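Local coordinates for SG7.AF (Anopheles freeborni, PDB 6XL7), which inhibits the alternative pathway of host complement by acting on the activated C3 convertase C3bBb, without inhibiting the classical pathway, at residues T72-A75 / G76-Y79; A94-P97 / S98-A102; S23-L26 / Q27-F31; L9-F12 / R13-D16; D60-V63 / T64-D68. All coordinates share one frame; numbering follows the deposited sequence.

Interaction 1: residues T72-A75 / G76-Y79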
loop_
_atom_site.group_PDB
_atom_site.type_symbol
_atom_site.label_atom_id
_atom_site.label_comp_id
_atom_site.label_asym_id
_atom_site.label_seq_id
_atom_site.Cartn_x
_atom_site.Cartn_y
_atom_site.Cartn_z
ATOM N N THR A 72 -11.454 -1.635 0.629
ATOM C CA THR A 72 -12.183 -1.843 1.875
ATOM C C THR A 72 -12.252 -0.550 2.679
ATOM O O THR A 72 -13.314 -0.203 3.216
ATOM C CB THR A 72 -11.515 -2.973 2.668
ATOM O OG1 THR A 72 -11.551 -4.182 1.903
ATOM C CG2 THR A 72 -12.236 -3.219 3.979
ATOM N N PHE A 73 -11.136 0.180 2.758
ATOM C CA PHE A 73 -11.117 1.497 3.386
ATOM C C PHE A 73 -12.110 2.433 2.711
ATOM O O PHE A 73 -12.899 3.110 3.385
ATOM C CB PHE A 73 -9.693 2.036 3.285
ATOM C CG PHE A 73 -9.483 3.383 3.911
ATOM C CD1 PHE A 73 -10.093 3.746 5.106
ATOM C CD2 PHE A 73 -8.611 4.289 3.312
ATOM C CE1 PHE A 73 -9.856 4.999 5.677
ATOM C CE2 PHE A 73 -8.370 5.521 3.881
ATOM C CZ PHE A 73 -8.992 5.877 5.062
ATOM N N TYR A 74 -12.105 2.468 1.372
ATOM C CA TYR A 74 -13.038 3.339 0.663
ATOM C C TYR A 74 -14.482 2.967 0.966
ATOM O O TYR A 74 -15.332 3.848 1.135
ATOM C CB TYR A 74 -12.777 3.333 -0.847
ATOM C CG TYR A 74 -13.726 4.266 -1.571
ATOM C CD1 TYR A 74 -13.610 5.642 -1.414
ATOM C CD2 TYR A 74 -14.765 3.781 -2.362
ATOM C CE1 TYR A 74 -14.486 6.516 -2.036
ATOM C CE2 TYR A 74 -15.654 4.657 -3.004
ATOM C CZ TYR A 74 -15.504 6.023 -2.825
ATOM O OH TYR A 74 -16.373 6.908 -3.444
ATOM N N ALA A 75 -14.783 1.667 1.033
ATOM C CA ALA A 75 -16.133 1.244 1.374
ATOM C C ALA A 75 -16.543 1.785 2.739
ATOM O O ALA A 75 -17.670 2.270 2.917
ATOM C CB ALA A 75 -16.213 -0.287 1.340
ATOM N N GLY A 76 -15.633 1.726 3.720
ATOM C CA GLY A 76 -15.952 2.230 5.051
ATOM C C GLY A 76 -16.120 3.736 5.109
ATOM O O GLY A 76 -16.845 4.244 5.969
ATOM N N PHE A 77 -15.465 4.465 4.201
ATOM C CA PHE A 77 -15.634 5.913 4.106
ATOM C C PHE A 77 -16.962 6.280 3.466
ATOM O O PHE A 77 -17.559 7.311 3.819
ATOM C CB PHE A 77 -14.466 6.465 3.280
ATOM C CG PHE A 77 -14.653 7.885 2.791
ATOM C CD1 PHE A 77 -14.686 8.953 3.683
ATOM C CD2 PHE A 77 -14.766 8.156 1.436
ATOM C CE1 PHE A 77 -14.836 10.263 3.230
ATOM C CE2 PHE A 77 -14.917 9.465 0.981
ATOM C CZ PHE A 77 -14.958 10.512 1.877
ATOM N N SER A 78 -17.448 5.440 2.550
ATOM C CA SER A 78 -18.528 5.826 1.649
ATOM C C SER A 78 -19.724 4.887 1.757
ATOM O O SER A 78 -20.468 4.950 2.735
ATOM C CB SER A 78 -18.002 5.962 0.208
ATOM O OG SER A 78 -17.513 4.737 -0.315
ATOM N N TYR A 79 -19.904 4.007 0.770
ATOM C CA TYR A 79 -21.181 3.333 0.565
ATOM C C TYR A 79 -21.493 2.260 1.604
ATOM O O TYR A 79 -22.652 1.838 1.690
ATOM C CB TYR A 79 -21.245 2.740 -0.847
ATOM C CG TYR A 79 -20.120 1.764 -1.145
ATOM C CD1 TYR A 79 -20.217 0.421 -0.773
ATOM C CD2 TYR A 79 -18.963 2.176 -1.793
ATOM C CE1 TYR A 79 -19.200 -0.466 -1.040
ATOM C CE2 TYR A 79 -17.932 1.290 -2.067
ATOM C CZ TYR A 79 -18.063 -0.035 -1.688
ATOM O OH TYR A 79 -17.053 -0.938 -1.952
#

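Interaction 2: residues A94-P97 / S98-A102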
loop_
_atom_site.group_PDB
_atom_site.type_symbol
_atom_site.label_atom_id
_atom_site.label_comp_id
_atom_site.label_asym_id
_atom_site.label_seq_id
_atom_site.Cartn_x
_atom_site.Cartn_y
_atom_site.Cartn_z
ATOM N N ALA A 94 -13.244 6.423 11.365
ATOM C CA ALA A 94 -13.628 5.136 11.934
ATOM C C ALA A 94 -13.033 3.966 11.161
ATOM O O ALA A 94 -12.866 2.880 11.729
ATOM C CB ALA A 94 -15.152 5.025 11.988
ATOM N N ALA A 95 -12.725 4.158 9.877
ATOM C CA ALA A 95 -12.194 3.088 9.037
ATOM C C ALA A 95 -10.680 3.149 8.881
ATOM O O ALA A 95 -10.079 2.163 8.437
ATOM C CB ALA A 95 -12.838 3.143 7.644
ATOM N N LYS A 96 -10.055 4.269 9.246
ATOM C CA LYS A 96 -8.637 4.476 8.992
ATOM C C LYS A 96 -7.711 3.584 9.817
ATOM O O LYS A 96 -6.742 3.053 9.250
ATOM C CB LYS A 96 -8.282 5.953 9.142
ATOM C CG LYS A 96 -6.849 6.294 8.752
ATOM C CD LYS A 96 -6.626 7.798 8.853
ATOM C CE LYS A 96 -5.207 8.186 8.478
ATOM N NZ LYS A 96 -5.041 9.669 8.477
ATOM N N PRO A 97 -7.939 3.363 11.120
ATOM C CA PRO A 97 -6.980 2.523 11.864
ATOM C C PRO A 97 -6.861 1.109 11.321
ATOM O O PRO A 97 -5.749 0.565 11.237
ATOM C CB PRO A 97 -7.508 2.573 13.306
ATOM C CG PRO A 97 -8.242 3.907 13.372
ATOM C CD PRO A 97 -8.892 4.037 12.030
ATOM N N SER A 98 -7.973 0.493 10.927
ATOM C CA SER A 98 -7.878 -0.858 10.381
ATOM C C SER A 98 -7.217 -0.868 9.011
ATOM O O SER A 98 -6.531 -1.839 8.664
ATOM C CB SER A 98 -9.239 -1.552 10.363
ATOM O OG SER A 98 -10.172 -0.865 9.571
ATOM N N TYR A 99 -7.381 0.208 8.238
ATOM C CA TYR A 99 -6.660 0.356 6.977
ATOM C C TYR A 99 -5.157 0.360 7.220
ATOM O O TYR A 99 -4.409 -0.401 6.594
ATOM C CB TYR A 99 -7.105 1.666 6.323
ATOM C CG TYR A 99 -6.375 2.065 5.065
ATOM C CD1 TYR A 99 -6.394 1.249 3.939
ATOM C CD2 TYR A 99 -5.703 3.291 4.995
ATOM C CE1 TYR A 99 -5.743 1.634 2.770
ATOM C CE2 TYR A 99 -5.047 3.678 3.844
ATOM C CZ TYR A 99 -5.073 2.847 2.737
ATOM O OH TYR A 99 -4.440 3.195 1.555
ATOM N N LEU A 100 -4.696 1.212 8.131
ATOM C CA LEU A 100 -3.263 1.315 8.393
ATOM C C LEU A 100 -2.698 0.003 8.927
ATOM O O LEU A 100 -1.619 -0.432 8.501
ATOM C CB LEU A 100 -3.006 2.451 9.377
ATOM C CG LEU A 100 -3.407 3.840 8.874
ATOM C CD1 LEU A 100 -3.149 4.877 9.941
ATOM C CD2 LEU A 100 -2.657 4.196 7.594
ATOM N N THR A 101 -3.408 -0.642 9.859
ATOM C CA THR A 101 -2.970 -1.936 10.382
ATOM C C THR A 101 -2.872 -2.979 9.272
ATOM O O THR A 101 -1.904 -3.752 9.221
ATOM C CB THR A 101 -3.928 -2.412 11.473
ATOM O OG1 THR A 101 -3.904 -1.487 12.569
ATOM C CG2 THR A 101 -3.543 -3.794 11.968
ATOM N N ALA A 102 -3.849 -3.007 8.366
ATOM C CA ALA A 102 -3.820 -3.993 7.292
ATOM C C ALA A 102 -2.648 -3.734 6.351
ATOM O O ALA A 102 -2.008 -4.684 5.877
ATOM C CB ALA A 102 -5.154 -3.988 6.542
HETATM O O HOH W 1 -10.710 -0.175 6.763
#

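Interaction 3: residues S23-L26 / Q27-F31. With SO4 (sulfate ion), chain C.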
loop_
_atom_site.group_PDB
_atom_site.type_symbol
_atom_site.label_atom_id
_atom_site.label_comp_id
_atom_site.label_asym_id
_atom_site.label_seq_id
_atom_site.Cartn_x
_atom_site.Cartn_y
_atom_site.Cartn_z
ATOM N N SER A 23 -11.275 14.235 -1.996
ATOM C CA SER A 23 -9.880 14.528 -1.670
ATOM C C SER A 23 -9.538 14.149 -0.234
ATOM O O SER A 23 -8.409 13.719 0.039
ATOM C CB SER A 23 -9.579 16.008 -1.922
ATOM O OG SER A 23 -9.765 16.333 -3.285
ATOM N N VAL A 24 -10.471 14.310 0.702
ATOM C CA VAL A 24 -10.151 13.958 2.083
ATOM C C VAL A 24 -9.845 12.468 2.201
ATOM O O VAL A 24 -8.934 12.062 2.935
ATOM C CB VAL A 24 -11.248 14.433 3.059
ATOM C CG1 VAL A 24 -12.563 13.678 2.856
ATOM C CG2 VAL A 24 -10.761 14.313 4.495
ATOM N N TYR A 25 -10.582 11.635 1.463
ATOM C CA TYR A 25 -10.285 10.209 1.439
ATOM C C TYR A 25 -8.957 9.934 0.736
ATOM O O TYR A 25 -8.129 9.160 1.234
ATOM C CB TYR A 25 -11.441 9.427 0.792
ATOM C CG TYR A 25 -10.947 8.133 0.204
ATOM C CD1 TYR A 25 -10.776 7.004 0.999
ATOM C CD2 TYR A 25 -10.581 8.056 -1.136
ATOM C CE1 TYR A 25 -10.261 5.829 0.463
ATOM C CE2 TYR A 25 -10.061 6.892 -1.671
ATOM C CZ TYR A 25 -9.912 5.788 -0.866
ATOM O OH TYR A 25 -9.405 4.619 -1.381
ATOM N N LEU A 26 -8.736 10.560 -0.426
ATOM C CA LEU A 26 -7.517 10.301 -1.188
ATOM C C LEU A 26 -6.272 10.632 -0.380
ATOM O O LEU A 26 -5.277 9.897 -0.431
ATOM C CB LEU A 26 -7.537 11.103 -2.490
ATOM C CG LEU A 26 -8.457 10.583 -3.588
ATOM C CD1 LEU A 26 -8.549 11.618 -4.698
ATOM C CD2 LEU A 26 -7.934 9.255 -4.138
ATOM N N GLN A 27 -6.303 11.740 0.366
ATOM C CA GLN A 27 -5.150 12.113 1.180
ATOM C C GLN A 27 -4.833 11.041 2.213
ATOM O O GLN A 27 -3.668 10.679 2.407
ATOM C CB GLN A 27 -5.389 13.473 1.839
ATOM C CG GLN A 27 -5.381 14.622 0.845
ATOM C CD GLN A 27 -6.003 15.889 1.398
ATOM O OE1 GLN A 27 -6.289 15.987 2.593
ATOM N NE2 GLN A 27 -6.223 16.866 0.524
ATOM N N SER A 28 -5.856 10.512 2.881
ATOM C CA SER A 28 -5.622 9.460 3.868
ATOM C C SER A 28 -5.206 8.159 3.202
ATOM O O SER A 28 -4.323 7.451 3.706
ATOM C CB SER A 28 -6.866 9.243 4.736
ATOM O OG SER A 28 -6.956 10.240 5.736
ATOM N N ALA A 29 -5.826 7.816 2.072
ATOM C CA ALA A 29 -5.459 6.582 1.380
ATOM C C ALA A 29 -4.007 6.620 0.924
ATOM O O ALA A 29 -3.256 5.660 1.131
ATOM C CB ALA A 29 -6.391 6.349 0.199
ATOM N N LYS A 30 -3.590 7.739 0.329
ATOM C CA LYS A 30 -2.213 7.872 -0.137
ATOM C C LYS A 30 -1.233 7.908 1.022
ATOM O O LYS A 30 -0.169 7.273 0.958
ATOM C CB LYS A 30 -2.076 9.106 -1.023
ATOM C CG LYS A 30 -2.812 8.977 -2.344
ATOM C CD LYS A 30 -2.810 10.305 -3.107
ATOM C CE LYS A 30 -3.666 10.213 -4.356
ATOM N NZ LYS A 30 -3.776 11.524 -5.056
ATOM N N PHE A 31 -1.567 8.624 2.100
ATOM C CA PHE A 31 -0.682 8.658 3.262
ATOM C C PHE A 31 -0.460 7.265 3.826
ATOM O O PHE A 31 0.654 6.913 4.228
ATOM C CB PHE A 31 -1.258 9.563 4.356
ATOM C CG PHE A 31 -0.692 9.281 5.726
ATOM C CD1 PHE A 31 0.559 9.765 6.083
ATOM C CD2 PHE A 31 -1.398 8.519 6.648
ATOM C CE1 PHE A 31 1.096 9.498 7.329
ATOM C CE2 PHE A 31 -0.868 8.250 7.899
ATOM C CZ PHE A 31 0.379 8.742 8.241
HETATM S S SO4 C . -13.409 17.146 -3.167
HETATM O O1 SO4 C . -13.847 16.649 -1.866
HETATM O O2 SO4 C . -12.644 16.110 -3.857
HETATM O O3 SO4 C . -12.570 18.329 -2.971
HETATM O O4 SO4 C . -14.578 17.494 -3.972
HETATM O O HOH W 2 -7.630 12.959 5.205
#

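Interaction 4: residues L9-F12 / R13-D16. With SO4 (sulfate ion), chain B.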
loop_
_atom_site.group_PDB
_atom_site.type_symbol
_atom_site.label_atom_id
_atom_site.label_comp_id
_atom_site.label_asym_id
_atom_site.label_seq_id
_atom_site.Cartn_x
_atom_site.Cartn_y
_atom_site.Cartn_z
ATOM N N LEU A 9 9.441 1.013 -6.926
ATOM C CA LEU A 9 8.538 2.120 -7.239
ATOM C C LEU A 9 7.738 1.859 -8.510
ATOM O O LEU A 9 6.594 2.323 -8.623
ATOM C CB LEU A 9 9.308 3.440 -7.297
ATOM C CG LEU A 9 9.829 3.816 -5.904
ATOM C CD1 LEU A 9 10.730 5.020 -5.968
ATOM C CD2 LEU A 9 8.672 4.075 -4.941
ATOM N N LYS A 10 8.300 1.108 -9.458
ATOM C CA LYS A 10 7.516 0.654 -10.601
ATOM C C LYS A 10 6.297 -0.129 -10.131
ATOM O O LYS A 10 5.183 0.064 -10.640
ATOM C CB LYS A 10 8.400 -0.206 -11.499
ATOM C CG LYS A 10 7.662 -0.930 -12.616
ATOM C CD LYS A 10 8.656 -1.721 -13.444
ATOM C CE LYS A 10 7.971 -2.577 -14.488
ATOM N NZ LYS A 10 8.939 -3.496 -15.145
ATOM N N THR A 11 6.485 -0.978 -9.126
ATOM C CA THR A 11 5.373 -1.727 -8.553
ATOM C C THR A 11 4.386 -0.802 -7.843
ATOM O O THR A 11 3.168 -0.989 -7.951
ATOM C CB THR A 11 5.928 -2.816 -7.631
ATOM O OG1 THR A 11 6.410 -3.898 -8.438
ATOM C CG2 THR A 11 4.868 -3.352 -6.688
ATOM N N PHE A 12 4.877 0.212 -7.119
ATOM C CA PHE A 12 3.958 1.137 -6.461
ATOM C C PHE A 12 3.127 1.921 -7.466
ATOM O O PHE A 12 1.965 2.245 -7.187
ATOM C CB PHE A 12 4.699 2.083 -5.500
ATOM C CG PHE A 12 4.952 1.488 -4.145
ATOM C CD1 PHE A 12 3.965 1.518 -3.174
ATOM C CD2 PHE A 12 6.156 0.875 -3.849
ATOM C CE1 PHE A 12 4.179 0.943 -1.934
ATOM C CE2 PHE A 12 6.382 0.306 -2.599
ATOM C CZ PHE A 12 5.385 0.330 -1.647
ATOM N N ARG A 13 3.694 2.231 -8.638
ATOM C CA ARG A 13 2.923 2.891 -9.688
ATOM C C ARG A 13 1.687 2.082 -10.058
ATOM O O ARG A 13 0.668 2.654 -10.464
ATOM C CB ARG A 13 3.815 3.138 -10.909
ATOM C CG ARG A 13 3.077 3.674 -12.122
ATOM C CD ARG A 13 4.033 4.147 -13.207
ATOM N NE ARG A 13 5.064 3.171 -13.552
ATOM C CZ ARG A 13 4.862 2.117 -14.338
ATOM N NH1 ARG A 13 3.646 1.881 -14.831
ATOM N NH2 ARG A 13 5.866 1.296 -14.617
ATOM N N ARG A 14 1.742 0.760 -9.896
ATOM C CA ARG A 14 0.606 -0.094 -10.211
ATOM C C ARG A 14 -0.475 -0.073 -9.132
ATOM O O ARG A 14 -1.568 -0.600 -9.370
ATOM C CB ARG A 14 1.091 -1.519 -10.520
ATOM C CG ARG A 14 1.839 -1.627 -11.854
ATOM C CD ARG A 14 2.925 -2.708 -11.847
ATOM N NE ARG A 14 3.544 -2.886 -13.160
ATOM C CZ ARG A 14 4.548 -3.721 -13.409
ATOM N NH1 ARG A 14 5.041 -3.822 -14.636
ATOM N NH2 ARG A 14 5.064 -4.454 -12.431
ATOM N N ILE A 15 -0.197 0.517 -7.971
ATOM C CA ILE A 15 -1.202 0.736 -6.922
ATOM C C ILE A 15 -1.862 2.061 -7.264
ATOM O O ILE A 15 -1.382 3.135 -6.895
ATOM C CB ILE A 15 -0.584 0.744 -5.528
ATOM C CG1 ILE A 15 -0.069 -0.649 -5.163
ATOM C CG2 ILE A 15 -1.603 1.213 -4.485
ATOM C CD1 ILE A 15 0.786 -0.685 -3.908
ATOM N N ASP A 16 -2.976 1.987 -7.981
ATOM C CA ASP A 16 -3.622 3.186 -8.485
ATOM C C ASP A 16 -4.623 3.732 -7.478
ATOM O O ASP A 16 -5.123 3.020 -6.604
ATOM C CB ASP A 16 -4.319 2.905 -9.812
ATOM C CG ASP A 16 -5.345 1.799 -9.705
ATOM O OD1 ASP A 16 -5.279 1.015 -8.734
ATOM O OD2 ASP A 16 -6.216 1.710 -10.596
HETATM S S SO4 B . 4.283 -1.245 -16.934
HETATM O O1 SO4 B . 4.130 -0.663 -18.265
HETATM O O2 SO4 B . 4.194 -2.699 -17.030
HETATM O O3 SO4 B . 3.224 -0.758 -16.058
HETATM O O4 SO4 B . 5.591 -0.872 -16.396
HETATM O O HOH W 3 0.401 4.925 -7.144
#

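Interaction 5: residues D60-V63 / T64-D68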
loop_
_atom_site.group_PDB
_atom_site.type_symbol
_atom_site.label_atom_id
_atom_site.label_comp_id
_atom_site.label_asym_id
_atom_site.label_seq_id
_atom_site.Cartn_x
_atom_site.Cartn_y
_atom_site.Cartn_z
ATOM N N ASP A 60 3.915 -8.554 -7.104
ATOM C CA ASP A 60 2.562 -8.599 -7.653
ATOM C C ASP A 60 1.525 -8.804 -6.553
ATOM O O ASP A 60 0.453 -8.185 -6.577
ATOM C CB ASP A 60 2.452 -9.740 -8.664
ATOM C CG ASP A 60 3.195 -9.463 -9.966
ATOM O OD1 ASP A 60 3.646 -8.318 -10.184
ATOM O OD2 ASP A 60 3.326 -10.408 -10.782
ATOM N N ARG A 61 1.830 -9.672 -5.582
ATOM C CA ARG A 61 0.914 -9.892 -4.465
ATOM C C ARG A 61 0.761 -8.643 -3.619
ATOM O O ARG A 61 -0.327 -8.379 -3.091
ATOM C CB ARG A 61 1.379 -11.053 -3.589
ATOM C CG ARG A 61 1.212 -12.407 -4.218
ATOM C CD ARG A 61 1.366 -13.520 -3.192
ATOM N NE ARG A 61 2.698 -13.538 -2.592
ATOM C CZ ARG A 61 3.729 -14.219 -3.082
ATOM N NH1 ARG A 61 3.587 -14.941 -4.187
ATOM N NH2 ARG A 61 4.905 -14.179 -2.465
ATOM N N MET A 62 1.830 -7.865 -3.452
ATOM C CA MET A 62 1.677 -6.620 -2.715
ATOM C C MET A 62 0.664 -5.711 -3.390
ATOM O O MET A 62 -0.168 -5.091 -2.720
ATOM C CB MET A 62 3.016 -5.907 -2.592
ATOM C CG MET A 62 2.907 -4.678 -1.716
ATOM S SD MET A 62 4.365 -3.632 -1.668
ATOM C CE MET A 62 4.213 -2.788 -3.235
ATOM N N VAL A 63 0.701 -5.635 -4.720
ATOM C CA VAL A 63 -0.215 -4.757 -5.443
ATOM C C VAL A 63 -1.664 -5.177 -5.211
ATOM O O VAL A 63 -2.516 -4.347 -4.874
ATOM C CB VAL A 63 0.140 -4.722 -6.939
ATOM C CG1 VAL A 63 -0.906 -3.966 -7.728
ATOM C CG2 VAL A 63 1.518 -4.102 -7.135
ATOM N N THR A 64 -1.975 -6.462 -5.401
ATOM C CA THR A 64 -3.371 -6.880 -5.256
ATOM C C THR A 64 -3.832 -6.753 -3.813
ATOM O O THR A 64 -4.958 -6.310 -3.562
ATOM C CB THR A 64 -3.594 -8.301 -5.777
ATOM O OG1 THR A 64 -2.812 -9.224 -5.012
ATOM C CG2 THR A 64 -3.232 -8.412 -7.252
ATOM N N LYS A 65 -2.972 -7.099 -2.852
ATOM C CA LYS A 65 -3.361 -6.997 -1.450
ATOM C C LYS A 65 -3.662 -5.556 -1.070
ATOM O O LYS A 65 -4.667 -5.277 -0.402
ATOM C CB LYS A 65 -2.280 -7.580 -0.540
ATOM C CG LYS A 65 -2.173 -9.098 -0.589
ATOM C CD LYS A 65 -0.985 -9.585 0.235
ATOM C CE LYS A 65 -0.951 -11.103 0.297
ATOM N NZ LYS A 65 0.176 -11.606 1.139
ATOM N N VAL A 66 -2.819 -4.620 -1.507
ATOM C CA VAL A 66 -3.046 -3.210 -1.197
ATOM C C VAL A 66 -4.318 -2.724 -1.862
ATOM O O VAL A 66 -5.125 -2.008 -1.251
ATOM C CB VAL A 66 -1.833 -2.358 -1.606
ATOM C CG1 VAL A 66 -2.185 -0.865 -1.484
ATOM C CG2 VAL A 66 -0.658 -2.695 -0.743
ATOM N N ASN A 67 -4.547 -3.120 -3.112
ATOM C CA ASN A 67 -5.746 -2.647 -3.764
ATOM C C ASN A 67 -7.007 -3.137 -3.046
ATOM O O ASN A 67 -7.946 -2.355 -2.864
ATOM C CB ASN A 67 -5.682 -2.871 -5.278
ATOM C CG ASN A 67 -4.629 -1.956 -5.949
ATOM O OD1 ASN A 67 -3.843 -2.388 -6.801
ATOM N ND2 ASN A 67 -4.602 -0.688 -5.537
ATOM N N ASP A 68 -7.017 -4.384 -2.547
ATOM C CA ASP A 68 -8.172 -4.886 -1.796
ATOM C C ASP A 68 -8.341 -4.170 -0.458
ATOM O O ASP A 68 -9.468 -3.828 -0.064
ATOM C CB ASP A 68 -8.022 -6.388 -1.560
ATOM C CG ASP A 68 -8.033 -7.190 -2.849
ATOM O OD1 ASP A 68 -8.521 -6.672 -3.879
ATOM O OD2 ASP A 68 -7.588 -8.359 -2.825
HETATM O O HOH W 4 2.642 -11.513 -0.138
#

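Interaction 1: residues T72-A75 / G76-Y79
S78 and Y74 are joined by the shortest polar bond across this helix end, the hydroxyl OG of S78 donating to O of Y74 over 2.8 Å. That hydroxyl sits between the backbone N and the carbonyl carbon of its own residue (chi1 63°), turned back toward the preceding turn; it reaches the oxygen from above the carbonyl plane, 42° out of it. The same oxygen also receives weak bonds from N of F77 and N of S78, so three donors converge on one carbonyl. Regular turns precede this point: N of F77 reaches O of F73 at 3.0 Å, and N of G76 reaches O of T72 at 3.1 Å. N of S78 then turns to O of A75, one residue nearer in the chain.

Packing spreads outward from the serine. Its OG lies over one face of the Y74 ring, toward the rim, with CB above the same ring as a CH-pi contact. The F77 ring meets CE1 of Y74 edge-on, its CD2 being 3.9 Å from that atom. Y79 folds back so that one ring face covers CA of A75, while its OH comes to 3.5 Å from CB of A75. Beyond the segments, R21 makes a cation-pi contact with Y74. The arrangement is that of an alpha-helix C-terminus, where four-residue bonding gives way to shorter bonds and S78 leaves the helical conformation.

Interaction 2: residues A94-P97 / S98-A102
The carbonyl oxygen of A95 is approached by more than one group from the following turn. N of Y99 makes a weak bond to it at 3.3 Å, and a water donates to it at 2.9 Å while also bonding OG of S98. A chi1 of 61° turns that hydroxyl back toward A95, and the water spans the two oxygens. The lengthened bond from Y99 lies close to P97, whose ring nitrogen has no hydrogen to give to the turn before and which kinks the helix.

Past the kink the ladder recovers. N of L100 donates to O of K96 at 3.0 Å in a nearly linear bond of 167°, with the donor almost in line with the C=O. N of T101 reaches O of P97 just as closely, at 3.0 Å. L100 also lays its CG against O of K96, 3.4 Å away, while its CD1 branch comes to 4.1 Å from CG of K96. The lysine chain is fully extended, and the leucine branch crosses it along its carbons, from CG to CE.

Y99 carries the turn inward. Its ring stacks on F73 of helix 56-77, and its hydroxyl bonds O of A29 in helix 23-46, while NZ of K96 has a weak bond to OG of S28. A95 and K96 lean on F73 as well, so the kinked stretch of helix 89-113 lies against helices 56-77 and 23-46.

Interaction 3: residues S23-L26 / Q27-F31
S23 and Q27 share a backbone bond, N of Q27 donating to O of S23 at 2.9 Å. Further along, N of A29 satisfies O of Y25 and N of K30 satisfies O of L26, each at 2.8 Å. The bond from N of S28 to O of V24 is weak, at 3.4 Å, but a water also donates to that carbonyl from 2.8 Å and bonds OG of S28 in the conformer described.

At the first residue, S23, a sulfate, probably from the crystallisation liquor, sits at the start of the helix. One of its oxygens, O2, accepts both N of S23, at 3.0 Å, and the serine OG, the latter in one of two conformers of that side chain. K30 has its charge answered elsewhere, by E19, while its CG lies 3.3 Å from O of L26. The Y25 ring offers one face to CB of A29 as a CH-pi contact, CZ approaching that methyl to 3.7 Å; Y74 and F73 meet the same ring from helix 56-77. An anion held by the backbone N-H and hydroxyl of the first turn is typical of a helix N-terminus, here that of helix 23-46.

Interaction 4: residues L9-F12 / R13-D16
Two guanidinium groups, those of R13 and R14, turn their edges to one sulfate and their faces to K10. NH1 of R13 reaches sulfate O3 at 2.9 Å and NH2 reaches O4 at 2.8 Å, the latter bond almost straight at 174°. The bend at chi3 (50°) brings this group round so that one face looks onto O of K10, offset toward the rim. R14, in the conformer described, presents NH1 to sulfate O2 at 2.8 Å, and CG of K10 lies 4.2 Å above the centre of its plane. The third flat group, the F12 ring, meets CD1 of I15 obliquely, its own CD1 being 3.9 Å away.

The backbone beneath changes its pattern. N of R13 still donates to O of L9, but N of R14 turns to O of T11 and N of I15 to O of F12, the last at 2.9 Å, both from well above the carbonyl planes. The bonding thus passes from four-residue to three-residue steps here, and F12 packs against V33 and L37. The sulfate is bonded by the two arginines and probably offsets the positive charge gathered there, including that of K10, whose CE comes near it; the site is consistent with a surface patch receptive to anions, although this sulfate probably came from the crystallisation liquor.

Interaction 5: residues D60-V63 / T64-D68
T64 lies one turn beyond D60 in the body of helix 56-77, where the ladder of four-residue backbone bonds characteristic of an alpha-helix runs through every step. N of T64 donates to O of D60 at 3.2 Å. Its methyl CG2 is 3.8 Å from the same oxygen, while the hydroxyl (chi1 62°) leans toward O of R61, in a weak contact at best.

K65 comes next, N to O of R61 at 2.9 Å. Its CG comes to 3.2 Å from the same oxygen, before the chain runs out extended. A water joins the two basic ends: it accepts from NZ of K65 at 2.8 Å and from NE of R61, lying in the plane of the guanidinium at its edge. The water thus bridges two basic groups, accepting from both, and E109 of helix 89-113 forms a salt bridge with the lysine, which probably offsets its charge further.

V66 turns inward. Its N bonds O of M62 at 3.0 Å, and its CG2 branch lies alongside CG of M62, 4.2 Å away, both side chains pointing the same way toward the interior, where I15, V33 and L37 meet the valine and I106 and L41 meet the methionine.

N67 completes the run. Its N is held by O of V63, and in the conformer described its side chain lies alongside the valine, with OD1 3.5 Å from CG1 of V63.

Overall arrangement
Interactions 1, 2 and 3 meet at one end of the helical bundle, their centres about 11 to 13 Å apart, with F73 touching both neighbours: its CB is 3.5 Å from CD1 of Y99, and its CD2 is 3.6 Å from CE1 of Y25. Interactions 4 and 5 pair in a second cluster, centres about 10 Å apart, where CG2 of T11 lies 3.5 Å from CG2 of V63. Helix 56-77 links the clusters, because interactions 5 and 1 follow each other along it with centres about 17 Å apart. Separate sulfates are bound at interactions 3 and 4, and a further one comes within about 3 Å (nearest atoms) of the Y74 side chain in interaction 1; all probably come from the crystallisation liquor.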